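Local atomic coordinates of farnesyl diphosphate synthase (Rhodobacter capsulatus, PDB entry 3M0G), a protein that probably catalyses, with magnesium, the condensation of farnesyl diphosphate with isopentenyl diphosphate to give geranylgeranyl diphosphate in isoprenoid biosynthesis. Residues 202-207 / 279-284; 211-216 / 241-246. One frame throughout, in Å; residues are numbered along the deposited sequence.

Contact 1: residues 202-207 / 279-284; sequences TAYATA and ACARYV. Unlike the reference sequence in segment 202-207: Thr202 (reference Ala).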
loop_
_atom_site.group_PDB
_atom_site.type_symbol
_atom_site.label_atom_id
_atom_site.label_comp_id
_atom_site.label_asym_id
_atom_site.label_seq_id
_atom_site.Cartn_x
_atom_site.Cartn_y
_atom_site.Cartn_z
ATOM N N THR B 202 12.528 -17.563 -8.803
ATOM C CA THR B 202 11.106 -17.513 -9.226
ATOM C C THR B 202 10.495 -18.920 -9.414
ATOM O O THR B 202 9.339 -19.172 -9.043
ATOM C CB THR B 202 10.937 -16.665 -10.518
ATOM O OG1 THR B 202 11.464 -15.355 -10.294
ATOM C CG2 THR B 202 9.466 -16.534 -10.920
ATOM N N ALA B 203 11.277 -19.837 -9.970
ATOM C CA ALA B 203 10.812 -21.199 -10.232
ATOM C C ALA B 203 10.680 -21.982 -8.926
ATOM O O ALA B 203 9.683 -22.671 -8.707
ATOM C CB ALA B 203 11.754 -21.915 -11.230
ATOM N N TYR B 204 11.717 -21.881 -8.093
ATOM C CA TYR B 204 11.735 -22.355 -6.708
ATOM C C TYR B 204 10.465 -21.944 -5.966
ATOM O O TYR B 204 9.784 -22.770 -5.357
ATOM C CB TYR B 204 12.980 -21.804 -5.991
ATOM C CG TYR B 204 12.988 -21.951 -4.474
ATOM C CD1 TYR B 204 13.294 -23.181 -3.859
ATOM C CD2 TYR B 204 12.701 -20.859 -3.650
ATOM C CE1 TYR B 204 13.293 -23.310 -2.459
ATOM C CE2 TYR B 204 12.699 -20.977 -2.250
ATOM C CZ TYR B 204 13.000 -22.193 -1.663
ATOM O OH TYR B 204 12.998 -22.306 -0.286
ATOM N N ALA B 205 10.149 -20.666 -6.046
ATOM C CA ALA B 205 9.031 -20.073 -5.307
ATOM C C ALA B 205 7.645 -20.501 -5.812
ATOM O O ALA B 205 6.738 -20.722 -5.014
ATOM C CB ALA B 205 9.172 -18.552 -5.333
ATOM N N THR B 206 7.505 -20.619 -7.131
ATOM C CA THR B 206 6.289 -21.118 -7.772
ATOM C C THR B 206 5.971 -22.527 -7.237
ATOM O O THR B 206 4.826 -22.814 -6.867
ATOM C CB THR B 206 6.450 -21.164 -9.329
ATOM O OG1 THR B 206 6.815 -19.869 -9.824
ATOM C CG2 THR B 206 5.168 -21.614 -10.007
ATOM N N ALA B 207 6.990 -23.391 -7.166
ATOM C CA ALA B 207 6.812 -24.750 -6.631
ATOM C C ALA B 207 6.602 -24.763 -5.116
ATOM O O ALA B 207 5.676 -25.425 -4.629
ATOM C CB ALA B 207 7.950 -25.669 -7.040
ATOM N N ALA B 279 16.341 -27.060 2.171
ATOM C CA ALA B 279 15.820 -27.543 3.466
ATOM C C ALA B 279 14.521 -26.832 3.866
ATOM O O ALA B 279 13.594 -27.460 4.396
ATOM C CB ALA B 279 16.895 -27.426 4.566
ATOM N N CYS B 280 14.438 -25.533 3.567
ATOM C CA CYS B 280 13.235 -24.772 3.864
ATOM C C CYS B 280 12.023 -25.314 3.102
ATOM O O CYS B 280 10.932 -25.398 3.662
ATOM C CB CYS B 280 13.428 -23.290 3.550
ATOM S SG CYS B 280 11.985 -22.289 3.963
ATOM N N ALA B 281 12.216 -25.673 1.834
ATOM C CA ALA B 281 11.128 -26.210 1.010
ATOM C C ALA B 281 10.614 -27.521 1.597
ATOM O O ALA B 281 9.413 -27.792 1.604
ATOM C CB ALA B 281 11.587 -26.411 -0.426
ATOM N N ARG B 282 11.539 -28.333 2.083
ATOM C CA ARG B 282 11.221 -29.617 2.692
ATOM C C ARG B 282 10.497 -29.403 4.022
ATOM O O ARG B 282 9.538 -30.106 4.338
ATOM C CB ARG B 282 12.512 -30.424 2.917
ATOM C CG ARG B 282 13.172 -30.872 1.642
ATOM C CD ARG B 282 14.103 -32.028 1.882
ATOM N NE ARG B 282 15.244 -31.672 2.717
ATOM C CZ ARG B 282 16.345 -31.059 2.290
ATOM N NH1 ARG B 282 16.458 -30.690 1.016
ATOM N NH2 ARG B 282 17.337 -30.807 3.147
ATOM N N TYR B 283 10.964 -28.420 4.788
ATOM C CA TYR B 283 10.321 -28.020 6.040
ATOM C C TYR B 283 8.857 -27.593 5.834
ATOM O O TYR B 283 7.997 -27.930 6.653
ATOM C CB TYR B 283 11.148 -26.918 6.709
ATOM C CG TYR B 283 10.412 -25.954 7.627
ATOM C CD1 TYR B 283 10.067 -24.676 7.187
ATOM C CD2 TYR B 283 10.104 -26.301 8.940
ATOM C CE1 TYR B 283 9.410 -23.776 8.024
ATOM C CE2 TYR B 283 9.446 -25.411 9.791
ATOM C CZ TYR B 283 9.105 -24.150 9.326
ATOM O OH TYR B 283 8.452 -23.257 10.160
ATOM N N VAL B 284 8.572 -26.875 4.744
ATOM C CA VAL B 284 7.196 -26.418 4.493
ATOM C C VAL B 284 6.197 -27.581 4.529
ATOM O O VAL B 284 5.071 -27.409 4.987
ATOM C CB VAL B 284 7.033 -25.580 3.180
ATOM C CG1 VAL B 284 7.073 -26.458 1.936
ATOM C CG2 VAL B 284 5.727 -24.825 3.206
#
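Tyr204 and Ala281 mark the nearest approach of two helical backbones, 202-207 and 279-284, with their CA atoms 8.6 Å apart. At that spacing the helices meet through a long side chain on one and small ones on the other, and just 90 Å² of surface is buried between the segments. The aromatic ring of Tyr204 makes the crossing. Its CG lies anti to the backbone N (chi1 167°), which carries the ring away from its own helix and brings the phenol end to the opposite one. There the hydroxyl atom OH of Tyr204 lies 4.0 Å from CB of Cys280, a loose van der Waals approach. Ala281 meets the same ring from an oblique direction, its CB 4.1 Å from Tyr204 CE1, and this is the apolar contact of the pair. The firmer hold is polar and lies slightly earlier in the second helix, where the hydroxyl of the buried Tyr204 forms a hydrogen bond with the carbonyl oxygen of Leu277. The ring thus packs on one turn while its phenol oxygen is fixed to a backbone acceptor close by. Around the contact, Ala263 of helix 249-265 and Ala266 and Leu267 of the following loop pack against Tyr204. Cys280 also touches Leu3 of helix 3-23, Arg282 forms a salt bridge with Glu264, and Ala205 rests on helix 168-194, placing this helix pair within the mainly helical prenyl synthase fold.

Contact 2: residues 211-216 / 241-246; sequences AFQIAD and ATFVSL
Ile214 and Phe243 carry this contact by apolar packing, and their CA atoms are 5.7 Å apart, the closest backbone approach between 211-216 and 241-246. The chief interaction is a CH-pi contact: Ile214 CG1 sits over one face of the Phe243 ring, 3.8 Å from its centroid and 21° off the normal. It is displaced toward the rim, nearest to the root of the ring at Phe243 CG (3.6 Å). With CG beside the backbone N (chi1 -68°), Phe243 extends its ring from the start of its helix toward helix 199-219, and its side chain crosses that of Ile214 at about a right angle. Gln213 adds a second, oblique contact from its aliphatic part, with its CG 3.8 Å from Phe243 CE2. The polar interactions organise the second segment itself. Thr242 is the N-cap residue and forms a capping box with Ser245: Ser245 N donates to Thr242 OG1 at 3.0 Å in an almost straight bond (177°), and Thr242 N donates to Ser245 OG at 2.8 Å. Next to the cap, Phe243 N donates to the Asp217 carboxylate oxygen OD2, so the first helix also has a polar hold on this helix start. Ile214 also packs on Ala252, Arg255 and Leu259 of helix 249-265. Phe243 rests on Ile171 and Gln213 on Gln175, both of helix 168-194, so that helix packs beside the place where the short helix 243-247 meets the C-terminal part of helix 199-219.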
loop_
_atom_site.group_PDB
_atom_site.type_symbol
_atom_site.label_atom_id
_atom_site.label_comp_id
_atom_site.label_asym_id
_atom_site.label_seq_id
_atom_site.Cartn_x
_atom_site.Cartn_y
_atom_site.Cartn_z
ATOM N N ALA B 211 3.318 -26.053 -2.857
ATOM C CA ALA B 211 3.563 -27.001 -1.754
ATOM C C ALA B 211 3.098 -26.439 -0.408
ATOM O O ALA B 211 2.600 -27.169 0.435
ATOM C CB ALA B 211 5.062 -27.376 -1.672
ATOM N N PHE B 212 3.320 -25.146 -0.191
ATOM C CA PHE B 212 2.937 -24.465 1.059
ATOM C C PHE B 212 1.439 -24.583 1.319
ATOM O O PHE B 212 1.014 -25.003 2.391
ATOM C CB PHE B 212 3.362 -22.987 0.984
ATOM C CG PHE B 212 2.879 -22.132 2.124
ATOM C CD1 PHE B 212 1.656 -21.470 2.050
ATOM C CD2 PHE B 212 3.661 -21.942 3.247
ATOM C CE1 PHE B 212 1.220 -20.662 3.111
ATOM C CE2 PHE B 212 3.231 -21.128 4.303
ATOM C CZ PHE B 212 2.010 -20.503 4.235
ATOM N N GLN B 213 0.646 -24.230 0.326
ATOM C CA GLN B 213 -0.800 -24.240 0.481
ATOM C C GLN B 213 -1.361 -25.653 0.611
ATOM O O GLN B 213 -2.211 -25.904 1.476
ATOM C CB GLN B 213 -1.472 -23.506 -0.655
ATOM C CG GLN B 213 -2.968 -23.375 -0.441
ATOM C CD GLN B 213 -3.311 -22.574 0.804
ATOM O OE1 GLN B 213 -2.757 -21.488 1.040
ATOM N NE2 GLN B 213 -4.230 -23.098 1.606
ATOM N N ILE B 214 -0.883 -26.564 -0.239
ATOM C CA ILE B 214 -1.210 -27.995 -0.118
ATOM C C ILE B 214 -0.943 -28.537 1.307
ATOM O O ILE B 214 -1.826 -29.163 1.908
ATOM C CB ILE B 214 -0.533 -28.850 -1.236
ATOM C CG1 ILE B 214 -0.952 -28.322 -2.612
ATOM C CG2 ILE B 214 -0.910 -30.323 -1.101
ATOM C CD1 ILE B 214 -0.199 -28.908 -3.815
ATOM N N ALA B 215 0.255 -28.283 1.849
ATOM C CA ALA B 215 0.578 -28.661 3.228
ATOM C C ALA B 215 -0.411 -28.128 4.273
ATOM O O ALA B 215 -0.902 -28.905 5.097
ATOM C CB ALA B 215 2.020 -28.270 3.583
ATOM N N ASP B 216 -0.683 -26.819 4.226
ATOM C CA ASP B 216 -1.754 -26.160 5.015
ATOM C C ASP B 216 -3.064 -26.955 5.025
ATOM O O ASP B 216 -3.666 -27.157 6.084
ATOM C CB ASP B 216 -2.053 -24.750 4.478
ATOM C CG ASP B 216 -1.459 -23.633 5.336
ATOM O OD1 ASP B 216 -2.016 -23.321 6.415
ATOM O OD2 ASP B 216 -0.460 -23.026 4.903
ATOM N N ALA B 241 -13.921 -26.640 -2.028
ATOM C CA ALA B 241 -12.794 -27.410 -2.538
ATOM C C ALA B 241 -11.438 -27.000 -1.951
ATOM O O ALA B 241 -11.108 -25.809 -1.836
ATOM C CB ALA B 241 -12.764 -27.347 -4.061
ATOM N N THR B 242 -10.666 -28.013 -1.575
ATOM C CA THR B 242 -9.301 -27.838 -1.087
ATOM C C THR B 242 -8.420 -28.764 -1.895
ATOM O O THR B 242 -8.922 -29.520 -2.719
ATOM C CB THR B 242 -9.187 -28.250 0.386
ATOM O OG1 THR B 242 -9.396 -29.660 0.496
ATOM C CG2 THR B 242 -10.203 -27.513 1.249
ATOM N N PHE B 243 -7.112 -28.746 -1.647
ATOM C CA PHE B 243 -6.233 -29.707 -2.303
ATOM C C PHE B 243 -6.476 -31.154 -1.833
ATOM O O PHE B 243 -6.264 -32.106 -2.594
ATOM C CB PHE B 243 -4.763 -29.255 -2.224
ATOM C CG PHE B 243 -4.491 -28.015 -3.046
ATOM C CD1 PHE B 243 -4.269 -28.113 -4.415
ATOM C CD2 PHE B 243 -4.523 -26.752 -2.465
ATOM C CE1 PHE B 243 -4.056 -26.985 -5.195
ATOM C CE2 PHE B 243 -4.309 -25.607 -3.232
ATOM C CZ PHE B 243 -4.070 -25.723 -4.605
ATOM N N VAL B 244 -6.970 -31.316 -0.607
ATOM C CA VAL B 244 -7.352 -32.644 -0.122
ATOM C C VAL B 244 -8.648 -33.135 -0.787
ATOM O O VAL B 244 -8.728 -34.282 -1.245
ATOM C CB VAL B 244 -7.496 -32.694 1.426
ATOM C CG1 VAL B 244 -7.860 -34.103 1.886
ATOM C CG2 VAL B 244 -6.217 -32.249 2.102
ATOM N N SER B 245 -9.667 -32.286 -0.836
ATOM C CA SER B 245 -10.899 -32.674 -1.509
ATOM C C SER B 245 -10.660 -32.921 -3.017
ATOM O O SER B 245 -11.174 -33.888 -3.581
ATOM C CB SER B 245 -12.026 -31.659 -1.270
ATOM O OG SER B 245 -11.826 -30.482 -2.019
ATOM N N LEU B 246 -9.838 -32.079 -3.658
ATOM C CA LEU B 246 -9.551 -32.282 -5.085
ATOM C C LEU B 246 -8.595 -33.430 -5.402
ATOM O O LEU B 246 -8.843 -34.202 -6.324
ATOM C CB LEU B 246 -9.099 -30.988 -5.759
ATOM C CG LEU B 246 -10.147 -29.889 -5.930
ATOM C CD1 LEU B 246 -9.481 -28.587 -6.337
ATOM C CD2 LEU B 246 -11.205 -30.278 -6.939
#

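Both contacts use helix 199-219, contact 1 near its beginning and contact 2 toward its end, with centres about 15 Å apart. Along the chain, contact 2 is nested inside the loop closed by contact 1. The two also touch: Val284 O of contact 1 lies 3.5 Å from Ala215 CB of contact 2. Asp216 and Asp217 begin the Asp-Asp-Ile-Leu-Asp sequence, the second aspartate-rich motif of prenyl synthases, which in relatives binds magnesium and diphosphate. Contact 2 therefore lies at the motif end of helix 199-219 and adjoins the probable active site, whereas contact 1 packs the earlier part of the same helix.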